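Local structure of mandelate racemase/muconate lactonizing enzyme (Polaromonas sp., 2OG9) at residues A[13-27]-A[44-58]. The protein probably acts as an isomerase or racemase of the enolase superfamily, abstracting a proton next to a substrate carboxylate. Residues are numbered along the deposited sequence; the frame is centred on the assembly and turned at random.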
loop_
_atom_site.group_PDB
_atom_site.type_symbol
_atom_site.label_atom_id
_atom_site.label_comp_id
_atom_site.label_asym_id
_atom_site.label_seq_id
_atom_site.Cartn_x
_atom_site.Cartn_y
_atom_site.Cartn_z
ATOM N N ASP A 13 41.867 5.564 -24.839
ATOM C CA ASP A 13 42.040 5.346 -26.268
ATOM C C ASP A 13 41.180 6.390 -26.976
ATOM O O ASP A 13 40.641 7.294 -26.338
ATOM C CB ASP A 13 41.552 3.943 -26.640
ATOM C CG ASP A 13 42.165 3.430 -27.926
ATOM O OD1 ASP A 13 42.663 4.252 -28.731
ATOM O OD2 ASP A 13 42.137 2.196 -28.132
ATOM N N ARG A 14 41.040 6.258 -28.288
ATOM C CA ARG A 14 40.235 7.196 -29.051
ATOM C C ARG A 14 39.685 6.523 -30.306
ATOM O O ARG A 14 40.436 5.938 -31.085
ATOM C CB ARG A 14 41.084 8.412 -29.429
ATOM C CG ARG A 14 40.299 9.574 -29.993
ATOM C CD ARG A 14 40.840 9.958 -31.360
ATOM N NE ARG A 14 42.287 10.164 -31.327
ATOM C CZ ARG A 14 43.056 10.229 -32.410
ATOM N NH1 ARG A 14 42.519 10.106 -33.615
ATOM N NH2 ARG A 14 44.366 10.405 -32.287
ATOM N N ILE A 15 38.370 6.597 -30.484
ATOM C CA ILE A 15 37.703 6.002 -31.637
ATOM C C ILE A 15 38.034 6.817 -32.882
ATOM O O ILE A 15 37.851 8.032 -32.899
ATOM C CB ILE A 15 36.165 5.983 -31.441
ATOM C CG1 ILE A 15 35.811 5.120 -30.223
ATOM C CG2 ILE A 15 35.481 5.482 -32.711
ATOM C CD1 ILE A 15 34.325 5.096 -29.872
ATOM N N THR A 16 38.502 6.148 -33.929
ATOM C CA THR A 16 38.869 6.851 -35.149
ATOM C C THR A 16 38.102 6.414 -36.389
ATOM O O THR A 16 38.041 7.149 -37.371
ATOM C CB THR A 16 40.380 6.695 -35.428
ATOM O OG1 THR A 16 40.715 5.304 -35.485
ATOM C CG2 THR A 16 41.197 7.352 -34.322
ATOM N N TRP A 17 37.496 5.232 -36.342
ATOM C CA TRP A 17 36.773 4.715 -37.497
ATOM C C TRP A 17 35.565 3.900 -37.066
ATOM O O TRP A 17 35.612 3.194 -36.063
ATOM C CB TRP A 17 37.714 3.824 -38.321
ATOM C CG TRP A 17 37.115 3.231 -39.568
ATOM C CD1 TRP A 17 36.904 3.866 -40.762
ATOM C CD2 TRP A 17 36.706 1.868 -39.762
ATOM N NE1 TRP A 17 36.399 2.981 -41.685
ATOM C CE2 TRP A 17 36.267 1.749 -41.100
ATOM C CE3 TRP A 17 36.668 0.738 -38.935
ATOM C CZ2 TRP A 17 35.799 0.542 -41.632
ATOM C CZ3 TRP A 17 36.202 -0.465 -39.463
ATOM C CH2 TRP A 17 35.774 -0.551 -40.799
ATOM N N VAL A 18 34.486 4.005 -37.829
ATOM C CA VAL A 18 33.267 3.260 -37.540
ATOM C C VAL A 18 32.618 2.855 -38.852
ATOM O O VAL A 18 32.515 3.665 -39.770
ATOM C CB VAL A 18 32.245 4.108 -36.739
ATOM C CG1 VAL A 18 30.992 3.295 -36.481
ATOM C CG2 VAL A 18 32.850 4.570 -35.426
ATOM N N ARG A 19 32.199 1.597 -38.947
ATOM C CA ARG A 19 31.530 1.113 -40.148
ATOM C C ARG A 19 30.254 0.364 -39.789
ATOM O O ARG A 19 30.258 -0.510 -38.925
ATOM C CB ARG A 19 32.443 0.183 -40.960
ATOM C CG ARG A 19 31.731 -0.455 -42.154
ATOM C CD ARG A 19 32.700 -1.101 -43.146
ATOM N NE ARG A 19 31.984 -1.704 -44.268
ATOM C CZ ARG A 19 31.330 -2.860 -44.204
ATOM N NH1 ARG A 19 31.311 -3.548 -43.071
ATOM N NH2 ARG A 19 30.681 -3.325 -45.267
ATOM N N ILE A 20 29.159 0.718 -40.447
ATOM C CA ILE A 20 27.891 0.050 -40.203
ATOM C C ILE A 20 27.433 -0.633 -41.475
ATOM O O ILE A 20 27.600 -0.104 -42.574
ATOM C CB ILE A 20 26.802 1.026 -39.748
ATOM C CG1 ILE A 20 26.734 2.210 -40.713
ATOM C CG2 ILE A 20 27.065 1.455 -38.313
ATOM C CD1 ILE A 20 25.576 3.126 -40.457
ATOM N N SER A 21 26.852 -1.814 -41.314
ATOM C CA SER A 21 26.382 -2.601 -42.441
ATOM C C SER A 21 25.004 -3.158 -42.137
ATOM O O SER A 21 24.754 -3.612 -41.024
ATOM C CB SER A 21 27.327 -3.786 -42.691
ATOM O OG SER A 21 28.687 -3.399 -42.662
ATOM N N SER A 22 24.117 -3.124 -43.127
ATOM C CA SER A 22 22.778 -3.676 -42.976
ATOM C C SER A 22 22.787 -4.951 -43.810
ATOM O O SER A 22 22.731 -4.912 -45.038
ATOM C CB SER A 22 21.719 -2.705 -43.497
ATOM O OG SER A 22 20.415 -3.194 -43.211
ATOM N N CYS A 23 22.869 -6.079 -43.117
ATOM C CA CYS A 23 22.941 -7.392 -43.742
ATOM C C CYS A 23 21.636 -8.175 -43.632
ATOM O O CYS A 23 21.127 -8.388 -42.538
ATOM C CB CYS A 23 24.083 -8.168 -43.083
ATOM S SG CYS A 23 24.267 -9.868 -43.608
ATOM N N TYR A 24 21.094 -8.607 -44.768
ATOM C CA TYR A 24 19.847 -9.365 -44.757
ATOM C C TYR A 24 20.080 -10.865 -44.820
ATOM O O TYR A 24 20.417 -11.420 -45.871
ATOM C CB TYR A 24 18.940 -8.910 -45.898
ATOM C CG TYR A 24 18.313 -7.567 -45.614
ATOM C CD1 TYR A 24 17.002 -7.472 -45.150
ATOM C CD2 TYR A 24 19.051 -6.392 -45.754
ATOM C CE1 TYR A 24 16.440 -6.238 -44.830
ATOM C CE2 TYR A 24 18.500 -5.153 -45.434
ATOM C CZ TYR A 24 17.195 -5.086 -44.976
ATOM O OH TYR A 24 16.640 -3.863 -44.677
ATOM N N LEU A 25 19.906 -11.502 -43.667
ATOM C CA LEU A 25 20.086 -12.938 -43.504
ATOM C C LEU A 25 18.890 -13.716 -44.037
ATOM O O LEU A 25 17.784 -13.622 -43.501
ATOM C CB LEU A 25 20.275 -13.260 -42.019
ATOM C CG LEU A 25 20.328 -14.729 -41.602
ATOM C CD1 LEU A 25 21.567 -15.381 -42.197
ATOM C CD2 LEU A 25 20.350 -14.822 -40.076
ATOM N N PRO A 26 19.088 -14.492 -45.112
ATOM C CA PRO A 26 17.965 -15.261 -45.650
ATOM C C PRO A 26 17.752 -16.492 -44.777
ATOM O O PRO A 26 18.716 -17.106 -44.321
ATOM C CB PRO A 26 18.440 -15.610 -47.057
ATOM C CG PRO A 26 19.895 -15.821 -46.854
ATOM C CD PRO A 26 20.294 -14.668 -45.940
ATOM N N LEU A 27 16.499 -16.840 -44.517
ATOM C CA LEU A 27 16.221 -18.005 -43.691
ATOM C C LEU A 27 15.953 -19.209 -44.586
ATOM O O LEU A 27 15.178 -19.123 -45.539
ATOM C CB LEU A 27 15.021 -17.735 -42.779
ATOM C CG LEU A 27 15.182 -16.553 -41.812
ATOM C CD1 LEU A 27 13.940 -16.422 -40.957
ATOM C CD2 LEU A 27 16.405 -16.759 -40.935
HETATM N N MSE A 44 7.764 -14.876 -42.538
HETATM C CA MSE A 44 9.068 -14.223 -42.455
HETATM C C MSE A 44 10.127 -15.079 -43.136
HETATM O O MSE A 44 10.335 -16.234 -42.767
HETATM C CB MSE A 44 9.448 -13.989 -40.992
HETATM C CG MSE A 44 10.800 -13.327 -40.812
HETATM SE SE MSE A 44 11.110 -12.821 -38.981
HETATM C CE MSE A 44 11.942 -14.433 -38.336
ATOM N N THR A 45 10.808 -14.503 -44.121
ATOM C CA THR A 45 11.821 -15.235 -44.873
ATOM C C THR A 45 13.246 -14.731 -44.676
ATOM O O THR A 45 14.188 -15.298 -45.233
ATOM C CB THR A 45 11.509 -15.191 -46.376
ATOM O OG1 THR A 45 11.578 -13.835 -46.839
ATOM C CG2 THR A 45 10.111 -15.736 -46.642
ATOM N N GLU A 46 13.405 -13.672 -43.888
ATOM C CA GLU A 46 14.730 -13.113 -43.646
ATOM C C GLU A 46 14.786 -12.271 -42.379
ATOM O O GLU A 46 13.753 -11.891 -41.827
ATOM C CB GLU A 46 15.161 -12.260 -44.843
ATOM C CG GLU A 46 14.109 -11.264 -45.303
ATOM C CD GLU A 46 14.615 -10.351 -46.402
ATOM O OE1 GLU A 46 15.342 -10.836 -47.297
ATOM O OE2 GLU A 46 14.279 -9.149 -46.373
ATOM N N ILE A 47 16.001 -11.992 -41.920
ATOM C CA ILE A 47 16.207 -11.175 -40.729
ATOM C C ILE A 47 17.253 -10.114 -41.055
ATOM O O ILE A 47 18.335 -10.431 -41.555
ATOM C CB ILE A 47 16.699 -12.022 -39.531
ATOM C CG1 ILE A 47 15.633 -13.047 -39.146
ATOM C CG2 ILE A 47 17.001 -11.116 -38.338
ATOM C CD1 ILE A 47 16.039 -13.950 -37.997
ATOM N N ALA A 48 16.921 -8.853 -40.785
ATOM C CA ALA A 48 17.842 -7.755 -41.054
ATOM C C ALA A 48 18.815 -7.605 -39.891
ATOM O O ALA A 48 18.398 -7.381 -38.759
ATOM C CB ALA A 48 17.059 -6.456 -41.262
ATOM N N ILE A 49 20.110 -7.724 -40.168
ATOM C CA ILE A 49 21.116 -7.603 -39.121
ATOM C C ILE A 49 21.912 -6.317 -39.310
ATOM O O ILE A 49 22.371 -6.029 -40.412
ATOM C CB ILE A 49 22.127 -8.783 -39.164
ATOM C CG1 ILE A 49 21.389 -10.128 -39.176
ATOM C CG2 ILE A 49 23.081 -8.684 -37.984
ATOM C CD1 ILE A 49 20.638 -10.450 -37.904
ATOM N N LEU A 50 22.062 -5.536 -38.246
ATOM C CA LEU A 50 22.851 -4.309 -38.330
ATOM C C LEU A 50 24.198 -4.556 -37.666
ATOM O O LEU A 50 24.273 -4.754 -36.457
ATOM C CB LEU A 50 22.149 -3.143 -37.625
ATOM C CG LEU A 50 23.022 -1.890 -37.464
ATOM C CD1 LEU A 50 23.336 -1.318 -38.835
ATOM C CD2 LEU A 50 22.313 -0.858 -36.599
ATOM N N PHE A 51 25.263 -4.567 -38.461
ATOM C CA PHE A 51 26.598 -4.774 -37.923
ATOM C C PHE A 51 27.298 -3.436 -37.715
ATOM O O PHE A 51 27.179 -2.528 -38.538
ATOM C CB PHE A 51 27.442 -5.626 -38.878
ATOM C CG PHE A 51 27.096 -7.086 -38.866
ATOM C CD1 PHE A 51 27.358 -7.868 -37.744
ATOM C CD2 PHE A 51 26.506 -7.682 -39.979
ATOM C CE1 PHE A 51 27.036 -9.229 -37.730
ATOM C CE2 PHE A 51 26.178 -9.041 -39.974
ATOM C CZ PHE A 51 26.446 -9.813 -38.847
ATOM N N ALA A 52 28.012 -3.320 -36.603
ATOM C CA ALA A 52 28.772 -2.118 -36.301
ATOM C C ALA A 52 30.198 -2.553 -36.020
ATOM O O ALA A 52 30.435 -3.492 -35.246
ATOM C CB ALA A 52 28.194 -1.404 -35.084
ATOM N N GLU A 53 31.142 -1.887 -36.676
ATOM C CA GLU A 53 32.561 -2.165 -36.498
ATOM C C GLU A 53 33.185 -0.875 -35.993
ATOM O O GLU A 53 32.926 0.206 -36.531
ATOM C CB GLU A 53 33.203 -2.570 -37.826
ATOM C CG GLU A 53 32.741 -3.921 -38.351
ATOM C CD GLU A 53 33.146 -4.147 -39.799
ATOM O OE1 GLU A 53 32.327 -3.876 -40.704
ATOM O OE2 GLU A 53 34.293 -4.582 -40.031
ATOM N N ILE A 54 33.991 -0.991 -34.946
ATOM C CA ILE A 54 34.644 0.163 -34.348
ATOM C C ILE A 54 36.137 -0.111 -34.201
ATOM O O ILE A 54 36.542 -1.196 -33.769
ATOM C CB ILE A 54 34.043 0.474 -32.946
ATOM C CG1 ILE A 54 32.557 0.833 -33.080
ATOM C CG2 ILE A 54 34.793 1.622 -32.290
ATOM C CD1 ILE A 54 31.864 1.074 -31.738
ATOM N N GLU A 55 36.950 0.874 -34.565
ATOM C CA GLU A 55 38.401 0.754 -34.467
ATOM C C GLU A 55 38.961 2.035 -33.857
ATOM O O GLU A 55 38.400 3.112 -34.044
ATOM C CB GLU A 55 39.002 0.477 -35.851
ATOM C CG GLU A 55 38.839 -0.978 -36.284
ATOM C CD GLU A 55 39.320 -1.255 -37.702
ATOM O OE1 GLU A 55 40.268 -0.583 -38.166
ATOM O OE2 GLU A 55 38.754 -2.165 -38.346
ATOM N N THR A 56 40.066 1.913 -33.128
ATOM C CA THR A 56 40.657 3.061 -32.447
ATOM C C THR A 56 42.079 3.402 -32.885
ATOM O O THR A 56 42.739 2.619 -33.564
ATOM C CB THR A 56 40.694 2.822 -30.933
ATOM O OG1 THR A 56 41.659 1.802 -30.641
ATOM C CG2 THR A 56 39.321 2.371 -30.430
ATOM N N ALA A 57 42.544 4.575 -32.465
ATOM C CA ALA A 57 43.889 5.031 -32.792
ATOM C C ALA A 57 44.902 4.044 -32.221
ATOM O O ALA A 57 46.009 3.904 -32.734
ATOM C CB ALA A 57 44.125 6.421 -32.207
ATOM N N GLY A 58 44.506 3.355 -31.156
ATOM C CA GLY A 58 45.386 2.392 -30.520
ATOM C C GLY A 58 45.403 1.025 -31.179
ATOM O O GLY A 58 46.038 0.103 -30.669
#
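Tyr24 and Ala48 are neighbours on one face of the sheet in the enolase-superfamily N-terminal domain, a three-stranded antiparallel meander (15-26, 46-56, 61-69) widened by 375-382 beside 15-26. The bump here is Ala48 CB, which sits over one face of the Tyr24 ring, 4.1 Å from its centroid, a CH-pi contact; Arg376 adds a cation-pi contact to the same ring. Further along this side, Ile20 and Leu50 touch helix 73-83. On the other side, Leu27 is wedged in by its two branches, CD1 3.8 Å from Met44 CE and CD2 4.1 Å from Ile47 CD1, and Cys23 CB nudges the edge of the Phe51 ring at CE2, 3.8 Å away. Next come Glu53 and Arg19, lying side by side; with CG anti to the backbone N (chi1 174°) and the chain extended, Arg19 brings NH1 to Glu53 OE1 at 2.6 Å, a salt bridge with OE1 in the guanidinium plane and the two planes 81° apart, while its NH2 reaches Glu378. Trp17 lies alongside Glu55, whose carboxylate is tied to Arg384. A classic beta bulge then shifts the register by one: Thr16 N and Trp17 N both donate to Glu55 O, at 3.0 and 3.3 Å. Beyond it, Asp13 points its carboxylate at the far strand, where Thr56 OG1 donates to OD2 at 2.6 Å from above the carboxylate plane, and Gly58 N takes the syn lone pair of OD1.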